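Side-chain contacts in probable amino acid aminotransferase (PDB 6Q1S), which is probably an amino acid aminotransferase of class IV, holding 4'-deoxy-4'-aminopyridoxal-5'-phosphate and 2-oxoglutaric acid in neighbouring pockets: residues F224-A229 with D284-S289; K230-D235 with A280-A285; R71-V76 with A107-S112; M159-H164 with V173-T178; Q79-S84 with V111-A116. All coordinates share one frame; numbering follows the deposited sequence.

From the N terminus, helix 67-84 is met twice by strand 106-113: contact 3 opens first, contact 5 opens farther along the helix, and contact 3 closes before contact 5, so the two loops cross while sharing Val111 and Ser112. Both fix the helix to the antiparallel sheet. Contact 4 follows in series as a short closure between helix 156-166 and strand 172-176 of the mixed sheet. Last comes contact 1, whose long loop joins helix 218-229 to the end of helix 275-286 and contains contact 2, where residues 230-235 reach the same C-terminal helix. Contacts 1 and 2 share Asp284 and Ala285, and their centres lie about 6 Å apart.

Contact 1: residues F224-A229 with D284-S289; sequences FEVARA and DAAIVS
Helix 218-229 and the C-terminal part of helix 275-286 come together most closely at Val226 and Ala286, whose CA atoms are 6.1 Å apart. Val226 carries the contact through both of its branches. Its CG2 meets the methyl of Ala286, with CG2 and CB 3.9 Å apart, whereas CG1 lies 3.8 Å from CB of Ser289 and 3.9 Å from the carbonyl O of Ala285. With CG1 opposite the carbonyl carbon (chi1 -83°), one methyl meets Ala286 and the other reaches Ser289 and the carbonyl of Ala285. Here two helices of the larger, C-terminal domain of the class IV aminotransferase fold meet, and alanines on one of them let a valine of the other settle close to its backbone. Ala222, one turn earlier on helix 218-229, extends the line of touch to Ala286 and Ser289. A type I turn runs from Ala286 to Ser289. The carbonyl O of Ala286 is gripped twice there, by Ser289 N at 3.0 Å and by Ser289 OG at 2.6 Å; the hydroxyl approaches in the carbonyl plane, on a lone pair, while CB of Ser289 faces Val226.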
# COMPACT_ATOMS: atom_id res chain seq x y z
N PHE B 224 24.00 15.20 4.06
CA PHE B 224 24.49 16.29 3.22
C PHE B 224 24.92 17.49 4.06
O PHE B 224 25.85 18.21 3.67
CB PHE B 224 23.42 16.70 2.21
CG PHE B 224 23.44 15.90 0.94
CD1 PHE B 224 24.09 14.68 0.89
CD2 PHE B 224 22.83 16.38 -0.21
CE1 PHE B 224 24.12 13.94 -0.28
CE2 PHE B 224 22.85 15.64 -1.38
CZ PHE B 224 23.50 14.42 -1.42
N GLU B 225 24.26 17.73 5.19
CA GLU B 225 24.62 18.88 6.01
C GLU B 225 25.99 18.68 6.66
O GLU B 225 26.84 19.59 6.64
CB GLU B 225 23.56 19.12 7.08
CG GLU B 225 22.20 19.49 6.54
CD GLU B 225 21.22 19.83 7.64
OE1 GLU B 225 20.04 20.12 7.33
OE2 GLU B 225 21.62 19.80 8.82
N VAL B 226 26.23 17.51 7.25
CA VAL B 226 27.50 17.29 7.94
C VAL B 226 28.63 17.15 6.93
O VAL B 226 29.75 17.62 7.17
CB VAL B 226 27.41 16.06 8.86
CG1 VAL B 226 26.78 16.43 10.20
CG2 VAL B 226 26.70 14.90 8.18
N ALA B 227 28.36 16.53 5.78
CA ALA B 227 29.41 16.33 4.79
C ALA B 227 29.80 17.65 4.13
O ALA B 227 30.98 17.90 3.87
CB ALA B 227 28.95 15.32 3.74
N ARG B 228 28.82 18.51 3.85
CA ARG B 228 29.11 19.81 3.25
C ARG B 228 29.92 20.68 4.20
O ARG B 228 30.80 21.43 3.77
CB ARG B 228 27.80 20.49 2.86
CG ARG B 228 27.27 20.04 1.51
CD ARG B 228 25.94 20.68 1.17
NE ARG B 228 25.42 20.16 -0.09
CZ ARG B 228 24.14 19.96 -0.35
NH1 ARG B 228 23.22 20.22 0.57
NH2 ARG B 228 23.76 19.49 -1.53
N ALA B 229 29.63 20.60 5.50
CA ALA B 229 30.37 21.38 6.49
C ALA B 229 31.79 20.86 6.70
O ALA B 229 32.60 21.56 7.32
CB ALA B 229 29.63 21.39 7.82
N ASP B 284 27.01 8.54 11.17
CA ASP B 284 26.94 8.59 12.63
C ASP B 284 26.77 10.02 13.12
O ASP B 284 25.96 10.29 14.01
CB ASP B 284 28.18 7.94 13.23
CG ASP B 284 28.16 6.42 13.13
OD1 ASP B 284 27.06 5.86 12.94
OD2 ASP B 284 29.24 5.80 13.24
N ALA B 285 27.56 10.95 12.57
CA ALA B 285 27.42 12.35 12.94
C ALA B 285 26.14 12.96 12.40
O ALA B 285 25.66 13.96 12.95
CB ALA B 285 28.63 13.15 12.46
N ALA B 286 25.56 12.39 11.34
CA ALA B 286 24.34 12.95 10.77
C ALA B 286 23.16 12.81 11.72
O ALA B 286 22.43 13.77 11.97
CB ALA B 286 24.04 12.27 9.43
N ILE B 287 22.98 11.61 12.29
CA ILE B 287 21.84 11.35 13.17
C ILE B 287 21.95 12.07 14.50
O ILE B 287 20.97 12.12 15.25
CB ILE B 287 21.71 9.83 13.40
CG1 ILE B 287 22.99 9.29 14.02
CG2 ILE B 287 21.39 9.12 12.10
CD1 ILE B 287 22.87 7.90 14.59
N VAL B 288 23.12 12.63 14.80
CA VAL B 288 23.34 13.44 16.00
C VAL B 288 23.59 14.90 15.64
O VAL B 288 23.82 15.72 16.54
CB VAL B 288 24.49 12.85 16.85
CG1 VAL B 288 24.62 13.53 18.21
CG2 VAL B 288 24.27 11.36 17.05
N SER B 289 23.51 15.25 14.36
CA SER B 289 23.71 16.63 13.95
C SER B 289 22.66 17.55 14.56
O SER B 289 22.90 18.76 14.71
CB SER B 289 23.69 16.74 12.43
OG SER B 289 22.41 16.40 11.91

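Contact 2: residues K230-D235 with A280-A285; sequences KGYDCD and AELVDA
Leu282 points its forked end at two side chains that leave the turn after helix 218-229, and each of its methyls has a different partner. CD1 lies over one face of the Tyr232 ring, 4.1 Å from the ring centroid and 20° off the normal, a CH-pi contact displaced toward the hydroxyl-bearing end of the ring; CZ is the nearest ring atom, 3.9 Å from CD1. The leucine and the tyrosine reach for each other from opposite directions. CD2 instead meets the aliphatic part of Lys230, with CE at 3.6 Å and CD at 4.1 Å from it, and these two side chains run obliquely past each other. In the lysine, a bend at chi3 (44°) brings CE to the edge of the Tyr232 ring, in its plane. Lysine methylene and tyrosine face thus form two walls of a corner that Leu282 fills, entirely by apolar contact. Gly231, with positive phi (111°), ends the helix in a Schellman motif; Lys230 and Tyr232 on either side of it both point toward helix 275-286. Tyr232 also touches Ala227, and Leu282 touches Leu223, both on helix 218-229, while the chain continues from the turn into strand 233-236, which pairs with strand 204-207 at the side of the mixed sheet.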
# COMPACT_ATOMS: atom_id res chain seq x y z
N LYS B 230 32.11 19.67 6.21
CA LYS B 230 33.45 19.10 6.33
C LYS B 230 34.24 19.15 5.04
O LYS B 230 35.39 18.71 5.01
CB LYS B 230 33.36 17.66 6.82
CG LYS B 230 32.98 17.51 8.29
CD LYS B 230 32.73 16.05 8.65
CE LYS B 230 33.79 15.13 8.05
NZ LYS B 230 35.13 15.31 8.68
N GLY B 231 33.67 19.70 3.96
CA GLY B 231 34.38 19.84 2.71
C GLY B 231 33.87 18.96 1.58
O GLY B 231 34.36 19.10 0.45
N TYR B 232 32.91 18.07 1.85
CA TYR B 232 32.38 17.22 0.79
C TYR B 232 31.38 17.98 -0.06
O TYR B 232 30.54 18.72 0.45
CB TYR B 232 31.71 15.98 1.39
CG TYR B 232 32.64 15.05 2.14
CD1 TYR B 232 32.94 15.27 3.48
CD2 TYR B 232 33.23 13.96 1.50
CE1 TYR B 232 33.79 14.42 4.16
CE2 TYR B 232 34.08 13.11 2.18
CZ TYR B 232 34.36 13.34 3.51
OH TYR B 232 35.21 12.50 4.18
N ASP B 233 31.47 17.79 -1.37
CA ASP B 233 30.51 18.36 -2.30
C ASP B 233 29.39 17.36 -2.54
O ASP B 233 29.65 16.19 -2.84
CB ASP B 233 31.18 18.73 -3.62
CG ASP B 233 32.26 19.78 -3.46
OD1 ASP B 233 33.39 19.57 -3.96
OD2 ASP B 233 32.00 20.81 -2.80
N CYS B 234 28.15 17.82 -2.39
CA CYS B 234 26.98 16.98 -2.56
C CYS B 234 26.02 17.65 -3.53
O CYS B 234 25.94 18.87 -3.60
CB CYS B 234 26.29 16.70 -1.22
SG CYS B 234 27.44 16.24 0.09
N ASP B 235 25.29 16.83 -4.29
CA ASP B 235 24.39 17.36 -5.30
C ASP B 235 23.36 16.30 -5.66
O ASP B 235 23.52 15.11 -5.35
CB ASP B 235 25.17 17.80 -6.55
CG ASP B 235 24.34 18.67 -7.48
OD1 ASP B 235 23.81 18.14 -8.48
OD2 ASP B 235 24.21 19.88 -7.20
N ALA B 280 30.45 5.59 7.16
CA ALA B 280 29.65 5.20 8.31
C ALA B 280 29.76 6.23 9.43
O ALA B 280 28.78 6.54 10.10
CB ALA B 280 30.07 3.82 8.81
N GLU B 281 30.97 6.77 9.63
CA GLU B 281 31.14 7.84 10.60
C GLU B 281 30.39 9.10 10.18
O GLU B 281 29.88 9.83 11.04
CB GLU B 281 32.63 8.14 10.79
CG GLU B 281 33.44 6.93 11.22
CD GLU B 281 34.93 7.21 11.23
OE1 GLU B 281 35.43 7.70 12.27
OE2 GLU B 281 35.60 6.94 10.21
N LEU B 282 30.32 9.37 8.88
CA LEU B 282 29.57 10.52 8.40
C LEU B 282 28.08 10.37 8.70
O LEU B 282 27.40 11.35 9.02
CB LEU B 282 29.80 10.72 6.90
CG LEU B 282 31.19 11.16 6.46
CD1 LEU B 282 31.18 11.57 5.00
CD2 LEU B 282 31.70 12.29 7.34
N VAL B 283 27.56 9.15 8.58
CA VAL B 283 26.16 8.92 8.91
C VAL B 283 25.98 8.94 10.42
O VAL B 283 24.91 9.32 10.92
CB VAL B 283 25.67 7.59 8.29
CG1 VAL B 283 24.19 7.39 8.55
CG2 VAL B 283 25.96 7.57 6.80
N ASP B 284 27.01 8.54 11.17
CA ASP B 284 26.94 8.59 12.63
C ASP B 284 26.77 10.02 13.12
O ASP B 284 25.96 10.29 14.01
CB ASP B 284 28.18 7.94 13.23
CG ASP B 284 28.16 6.42 13.13
OD1 ASP B 284 27.06 5.86 12.94
OD2 ASP B 284 29.24 5.80 13.24
N ALA B 285 27.56 10.95 12.57
CA ALA B 285 27.42 12.35 12.94
C ALA B 285 26.14 12.96 12.40
O ALA B 285 25.66 13.96 12.95
CB ALA B 285 28.63 13.15 12.46

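Contact 3: residues R71-V76 with A107-S112; sequences RRAVEV and AYVMVS
Apolar packing between Val109 and the pair Ala73 and Val74 makes up the whole side-chain contact. CG2 of Val109 is the atom that does most of the touching: it lies 3.7 Å from CB of Ala73 and 4.0 Å from CG1 of Val74, so that one strand methyl is lodged between two consecutive residues of the helix. Its other methyl, CG1, stands with the carbonyl O of Ala73 4.0 Å away. A chi1 of 164° places CG1 opposite the backbone N of Val109 and turns CG2 to the helix, where the side chains of Val74 and Val109 cross at about a right angle. The methyl of Ala73 allows close approach, with its CA 6.4 Å from that of Val109. This is a helix laid on one side of the antiparallel sheet of the smaller, N-terminal domain of a class IV aminotransferase, and Trp70 and Ala77, a turn away in each direction on the same helix, also touch Val109. Backbone hydrogen bonding holds the strand in the sheet: Val109 pairs with Val5 of strand 3-6, and Tyr108 and Met110 pair with Ile94 and Arg92 of strand 89-96. The residues that alternate with Val109 serve the dimer. Tyr108 OH is hydrogen-bonded to the O of Ala21 of the second subunit, and Met110 packs on Val27 of that same subunit.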
# COMPACT_ATOMS: atom_id res chain seq x y z
N ARG B 71 5.57 15.47 20.11
CA ARG B 71 6.86 15.55 20.80
C ARG B 71 6.77 15.02 22.22
O ARG B 71 7.77 14.51 22.75
CB ARG B 71 7.39 16.99 20.80
CG ARG B 71 7.93 17.46 19.46
CD ARG B 71 8.66 18.79 19.59
NE ARG B 71 7.81 19.95 19.37
CZ ARG B 71 7.76 20.62 18.23
NH1 ARG B 71 8.52 20.26 17.20
NH2 ARG B 71 6.95 21.67 18.11
N ARG B 72 5.62 15.15 22.87
CA ARG B 72 5.48 14.61 24.22
C ARG B 72 5.40 13.09 24.20
O ARG B 72 6.01 12.42 25.04
CB ARG B 72 4.26 15.20 24.91
CG ARG B 72 4.10 14.75 26.36
CD ARG B 72 2.88 15.38 27.00
NE ARG B 72 1.66 15.01 26.30
CZ ARG B 72 0.49 15.63 26.45
NH1 ARG B 72 0.40 16.67 27.27
NH2 ARG B 72 -0.57 15.23 25.78
N ALA B 73 4.64 12.53 23.25
CA ALA B 73 4.52 11.08 23.16
C ALA B 73 5.87 10.43 22.85
O ALA B 73 6.19 9.37 23.40
CB ALA B 73 3.49 10.70 22.10
N VAL B 74 6.67 11.05 21.98
CA VAL B 74 7.99 10.51 21.69
C VAL B 74 8.91 10.66 22.89
O VAL B 74 9.71 9.77 23.19
CB VAL B 74 8.58 11.15 20.41
CG1 VAL B 74 7.63 10.97 19.25
CG2 VAL B 74 8.92 12.61 20.61
N GLU B 75 8.82 11.79 23.60
CA GLU B 75 9.68 12.01 24.76
C GLU B 75 9.34 11.05 25.88
O GLU B 75 10.24 10.53 26.56
CB GLU B 75 9.56 13.46 25.23
CG GLU B 75 10.35 13.76 26.49
CD GLU B 75 11.82 13.95 26.23
OE1 GLU B 75 12.21 14.04 25.05
OE2 GLU B 75 12.60 14.02 27.21
N VAL B 76 8.05 10.79 26.10
CA VAL B 76 7.64 9.83 27.12
C VAL B 76 8.11 8.43 26.74
O VAL B 76 8.66 7.70 27.56
CB VAL B 76 6.12 9.88 27.32
CG1 VAL B 76 5.63 8.65 28.05
CG2 VAL B 76 5.72 11.15 28.06
N ALA B 107 -3.64 7.75 16.21
CA ALA B 107 -2.28 8.26 16.35
C ALA B 107 -1.65 7.69 17.61
O ALA B 107 -2.22 7.83 18.70
CB ALA B 107 -2.27 9.79 16.40
N TYR B 108 -0.49 7.05 17.48
CA TYR B 108 0.23 6.56 18.65
C TYR B 108 1.70 6.41 18.31
O TYR B 108 2.12 6.50 17.15
CB TYR B 108 -0.36 5.23 19.15
CG TYR B 108 -0.28 4.07 18.19
CD1 TYR B 108 -1.30 3.85 17.27
CD2 TYR B 108 0.79 3.19 18.21
CE1 TYR B 108 -1.24 2.78 16.39
CE2 TYR B 108 0.86 2.13 17.33
CZ TYR B 108 -0.16 1.93 16.43
OH TYR B 108 -0.10 0.86 15.56
N VAL B 109 2.50 6.19 19.36
CA VAL B 109 3.94 6.04 19.26
C VAL B 109 4.32 4.67 19.79
O VAL B 109 3.80 4.22 20.82
CB VAL B 109 4.66 7.16 20.05
CG1 VAL B 109 6.13 6.81 20.28
CG2 VAL B 109 4.53 8.48 19.34
N MET B 110 5.23 3.99 19.09
CA MET B 110 5.59 2.62 19.41
C MET B 110 7.10 2.44 19.34
O MET B 110 7.74 2.86 18.37
CB MET B 110 4.91 1.64 18.45
CG MET B 110 5.31 0.20 18.64
SD MET B 110 4.22 -0.92 17.76
CE MET B 110 4.13 -0.11 16.17
N VAL B 111 7.67 1.82 20.38
CA VAL B 111 9.09 1.48 20.42
C VAL B 111 9.22 -0.04 20.44
O VAL B 111 8.49 -0.72 21.17
CB VAL B 111 9.79 2.11 21.64
CG1 VAL B 111 11.30 2.06 21.46
CG2 VAL B 111 9.31 3.53 21.85
N SER B 112 10.15 -0.56 19.65
CA SER B 112 10.36 -1.99 19.51
C SER B 112 11.86 -2.25 19.40
O SER B 112 12.63 -1.33 19.12
CB SER B 112 9.63 -2.54 18.28
OG SER B 112 8.22 -2.44 18.43

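Contact 4: residues M159-H164 with V173-T178; sequences MAVLRH and VIFVST
Val161 has its CG1 opposite the backbone N (chi1 163°), which sends both of its methyls forward from helix 156-166, while Phe175, with CG opposite its carbonyl carbon (chi1 -86°), swings its ring from the strand back to the helix. The two meet from opposite directions: CZ of the phenylalanine faces the fork of the valine, equally far, 3.6 Å, from CG1 and CG2. CG1 comes to the ring obliquely. It also reaches Val173, two residues earlier on the strand, at 3.7 Å from CG2 and 3.8 Å from CG1 of that residue, and the side chains of Val161 and Val173 run at about a right angle to each other. One branch of Val161 is therefore enclosed between a valine and an aromatic ring, and Val173 CG1 in turn lies over a face of the Phe175 ring, toward its rim. Leu162 adds a looser touch, its CD2 4.4 Å from the backbone N of Val173, and its side chain is about 4 Å from a bound 2-oxoglutaric acid, a ligand that Met159 of the same helix contacts directly. The axes of helix and strand approach to 9.6 Å and cross at 116°. Helix 156-166 belongs to the connection of a beta-alpha-beta crossover between the neighbouring parallel strands 126-132 and 172-176, and Leu131 of the former packs on Val173. Across the dimer interface, Trp145 of the second subunit covers Ala160 and Val161, and Arg163 forms a salt bridge with Asp61 of that subunit, which leaves the helix between the mixed sheet and the partner chain.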
# COMPACT_ATOMS: atom_id res chain seq x y z
N MET B 159 7.65 -4.70 0.95
CA MET B 159 8.10 -5.91 1.62
C MET B 159 8.17 -7.09 0.65
O MET B 159 9.07 -7.93 0.76
CB MET B 159 7.19 -6.22 2.80
CG MET B 159 7.09 -5.08 3.81
SD MET B 159 8.70 -4.55 4.42
CE MET B 159 9.36 -6.09 5.02
N ALA B 160 7.23 -7.16 -0.29
CA ALA B 160 7.25 -8.24 -1.27
C ALA B 160 8.46 -8.14 -2.18
O ALA B 160 9.04 -9.16 -2.57
CB ALA B 160 5.96 -8.22 -2.09
N VAL B 161 8.86 -6.91 -2.54
CA VAL B 161 10.05 -6.72 -3.37
C VAL B 161 11.29 -7.23 -2.63
O VAL B 161 12.18 -7.84 -3.24
CB VAL B 161 10.19 -5.24 -3.77
CG1 VAL B 161 11.60 -4.94 -4.25
CG2 VAL B 161 9.17 -4.89 -4.85
N LEU B 162 11.36 -6.99 -1.32
CA LEU B 162 12.50 -7.47 -0.55
C LEU B 162 12.49 -8.99 -0.45
O LEU B 162 13.55 -9.63 -0.49
CB LEU B 162 12.49 -6.84 0.85
CG LEU B 162 12.90 -5.37 0.91
CD1 LEU B 162 12.54 -4.78 2.27
CD2 LEU B 162 14.39 -5.22 0.63
N ARG B 163 11.31 -9.60 -0.30
CA ARG B 163 11.22 -11.05 -0.28
C ARG B 163 11.59 -11.65 -1.63
O ARG B 163 12.17 -12.74 -1.69
CB ARG B 163 9.82 -11.50 0.14
CG ARG B 163 9.52 -11.30 1.62
CD ARG B 163 8.23 -12.01 2.01
NE ARG B 163 7.12 -11.65 1.15
CZ ARG B 163 6.30 -10.63 1.37
NH1 ARG B 163 6.46 -9.87 2.44
NH2 ARG B 163 5.31 -10.37 0.52
N HIS B 164 11.24 -10.97 -2.72
CA HIS B 164 11.61 -11.44 -4.05
C HIS B 164 13.12 -11.50 -4.21
O HIS B 164 13.66 -12.46 -4.76
CB HIS B 164 10.98 -10.53 -5.11
CG HIS B 164 11.49 -10.76 -6.50
ND1 HIS B 164 12.52 -10.03 -7.04
CD2 HIS B 164 11.11 -11.64 -7.46
CE1 HIS B 164 12.76 -10.45 -8.28
NE2 HIS B 164 11.91 -11.43 -8.55
N VAL B 173 17.32 -4.15 -2.42
CA VAL B 173 16.94 -3.84 -3.79
C VAL B 173 17.24 -2.38 -4.06
O VAL B 173 17.11 -1.53 -3.17
CB VAL B 173 15.45 -4.15 -4.05
CG1 VAL B 173 14.98 -3.56 -5.38
CG2 VAL B 173 15.20 -5.64 -4.03
N ILE B 174 17.68 -2.08 -5.28
CA ILE B 174 17.77 -0.72 -5.78
C ILE B 174 16.78 -0.59 -6.92
O ILE B 174 16.92 -1.27 -7.95
CB ILE B 174 19.20 -0.37 -6.23
CG1 ILE B 174 20.14 -0.32 -5.03
CG2 ILE B 174 19.20 0.97 -6.96
CD1 ILE B 174 21.57 0.02 -5.38
N PHE B 175 15.76 0.24 -6.73
CA PHE B 175 14.74 0.43 -7.75
C PHE B 175 15.28 1.27 -8.89
O PHE B 175 15.89 2.32 -8.67
CB PHE B 175 13.50 1.10 -7.15
CG PHE B 175 12.53 0.14 -6.54
CD1 PHE B 175 12.10 -0.98 -7.24
CD2 PHE B 175 12.04 0.35 -5.26
CE1 PHE B 175 11.20 -1.86 -6.68
CE2 PHE B 175 11.14 -0.53 -4.69
CZ PHE B 175 10.72 -1.64 -5.40
N VAL B 176 15.05 0.82 -10.12
CA VAL B 176 15.42 1.58 -11.31
C VAL B 176 14.15 1.87 -12.09
O VAL B 176 13.29 1.01 -12.24
CB VAL B 176 16.44 0.81 -12.18
CG1 VAL B 176 17.00 1.71 -13.26
CG2 VAL B 176 17.56 0.24 -11.32
N SER B 177 14.05 3.11 -12.57
CA SER B 177 12.88 3.55 -13.31
C SER B 177 12.88 2.97 -14.73
O SER B 177 13.90 2.49 -15.24
CB SER B 177 12.84 5.07 -13.36
OG SER B 177 13.95 5.59 -14.07
N THR B 178 11.71 3.03 -15.37
CA THR B 178 11.61 2.59 -16.76
C THR B 178 12.49 3.43 -17.67
O THR B 178 12.96 2.96 -18.71
CB THR B 178 10.15 2.65 -17.23
OG1 THR B 178 9.30 2.09 -16.23
CG2 THR B 178 9.97 1.87 -18.52

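Contact 5: residues Q79-S84 with V111-A116; sequences QRWVAS and VSPVPA
CG1 of Val111 sits 3.3 Å above the indole plane of Trp81, toward the rim, and on the opposite face lies the hydroxyl OG of Ser84, from the same helix as the tryptophan. The shortest distance from the valine methyl to the ring is 3.5 Å, from CG1 to CE3. At the far end of the indole, CH2 of Trp81 reaches the backbone of Ser112 and the ring of Pro113, 3.9 Å from the carbonyl O of Ser112 and 4.3 Å from CG of Pro113. The side chain stretches this far because CG stands opposite the backbone N (chi1 178°). Helix 67-84 packs on the antiparallel sheet of the N-terminal domain; segment 79-84 is inclined by 31° to strand 111-113, and the wide indole bridges axes 10.0 Å apart. Met3 of strand 3-6 and Val38 of strand 31-39 also touch the tryptophan, which therefore spans several strands. The polar edge of the indole is satisfied elsewhere, NE1 being hydrogen-bonded to the carbonyl O of Asp87. Ser84 OG gives its hydrogen bond to the carbonyl O of Trp81 at 2.6 Å, tilted 26° from the carbonyl plane, and this holds the hydroxyl over that face of the ring.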
# COMPACT_ATOMS: atom_id res chain seq x y z
N GLN B 79 12.08 8.17 27.08
CA GLN B 79 12.57 8.01 28.44
C GLN B 79 12.19 6.67 29.04
O GLN B 79 12.89 6.16 29.92
CB GLN B 79 12.03 9.13 29.33
CG GLN B 79 12.53 10.52 28.99
CD GLN B 79 11.81 11.59 29.77
OE1 GLN B 79 11.25 11.33 30.83
NE2 GLN B 79 11.82 12.81 29.24
N ARG B 80 11.09 6.07 28.57
CA ARG B 80 10.71 4.75 29.04
C ARG B 80 11.62 3.67 28.47
O ARG B 80 11.96 2.70 29.17
CB ARG B 80 9.26 4.46 28.68
CG ARG B 80 8.73 3.16 29.24
CD ARG B 80 7.72 3.41 30.34
NE ARG B 80 7.08 2.17 30.76
CZ ARG B 80 5.93 2.11 31.43
NH1 ARG B 80 5.42 0.93 31.76
NH2 ARG B 80 5.29 3.22 31.75
N TRP B 81 12.04 3.82 27.21
CA TRP B 81 12.93 2.84 26.61
C TRP B 81 14.35 2.96 27.16
O TRP B 81 14.99 1.95 27.46
CB TRP B 81 12.93 3.00 25.09
CG TRP B 81 13.86 2.05 24.39
CD1 TRP B 81 15.16 2.27 24.06
CD2 TRP B 81 13.55 0.73 23.94
NE1 TRP B 81 15.69 1.17 23.43
CE2 TRP B 81 14.71 0.21 23.34
CE3 TRP B 81 12.40 -0.07 23.98
CZ2 TRP B 81 14.76 -1.07 22.79
CZ3 TRP B 81 12.45 -1.34 23.43
CH2 TRP B 81 13.62 -1.83 22.84
N VAL B 82 14.85 4.19 27.30
CA VAL B 82 16.21 4.39 27.79
C VAL B 82 16.32 3.90 29.23
O VAL B 82 17.36 3.35 29.64
CB VAL B 82 16.61 5.87 27.67
CG1 VAL B 82 17.99 6.11 28.26
CG2 VAL B 82 16.55 6.30 26.21
N ALA B 83 15.26 4.07 30.02
CA ALA B 83 15.26 3.55 31.38
C ALA B 83 15.24 2.02 31.39
O ALA B 83 15.80 1.40 32.30
CB ALA B 83 14.07 4.10 32.16
N SER B 84 14.60 1.41 30.40
CA SER B 84 14.46 -0.04 30.37
C SER B 84 15.72 -0.73 29.86
O SER B 84 16.05 -1.83 30.32
CB SER B 84 13.26 -0.44 29.51
OG SER B 84 13.44 -0.03 28.17
N VAL B 111 7.67 1.82 20.38
CA VAL B 111 9.09 1.48 20.42
C VAL B 111 9.22 -0.04 20.44
O VAL B 111 8.49 -0.72 21.17
CB VAL B 111 9.79 2.11 21.64
CG1 VAL B 111 11.30 2.06 21.46
CG2 VAL B 111 9.31 3.53 21.85
N SER B 112 10.15 -0.56 19.65
CA SER B 112 10.36 -1.99 19.51
C SER B 112 11.86 -2.25 19.40
O SER B 112 12.63 -1.33 19.12
CB SER B 112 9.63 -2.54 18.28
OG SER B 112 8.22 -2.44 18.43
N PRO B 113 12.29 -3.49 19.62
CA PRO B 113 13.72 -3.80 19.47
C PRO B 113 14.19 -3.67 18.03
O PRO B 113 13.46 -3.96 17.08
CB PRO B 113 13.82 -5.25 19.96
CG PRO B 113 12.61 -5.45 20.81
CD PRO B 113 11.54 -4.62 20.20
N VAL B 114 15.44 -3.25 17.88
CA VAL B 114 16.07 -3.16 16.56
C VAL B 114 16.40 -4.57 16.07
O VAL B 114 17.05 -5.34 16.80
CB VAL B 114 17.32 -2.29 16.62
CG1 VAL B 114 18.05 -2.30 15.29
CG2 VAL B 114 16.96 -0.87 17.03
N PRO B 115 15.98 -4.95 14.86
CA PRO B 115 16.22 -6.32 14.39
C PRO B 115 17.70 -6.62 14.23
O PRO B 115 18.53 -5.73 14.04
CB PRO B 115 15.50 -6.36 13.03
CG PRO B 115 14.53 -5.22 13.08
CD PRO B 115 15.19 -4.16 13.90
N ALA B 116 18.03 -7.91 14.31
CA ALA B 116 19.42 -8.35 14.19
C ALA B 116 19.99 -8.11 12.80
O ALA B 116 21.21 -8.01 12.65
CB ALA B 116 19.54 -9.83 14.55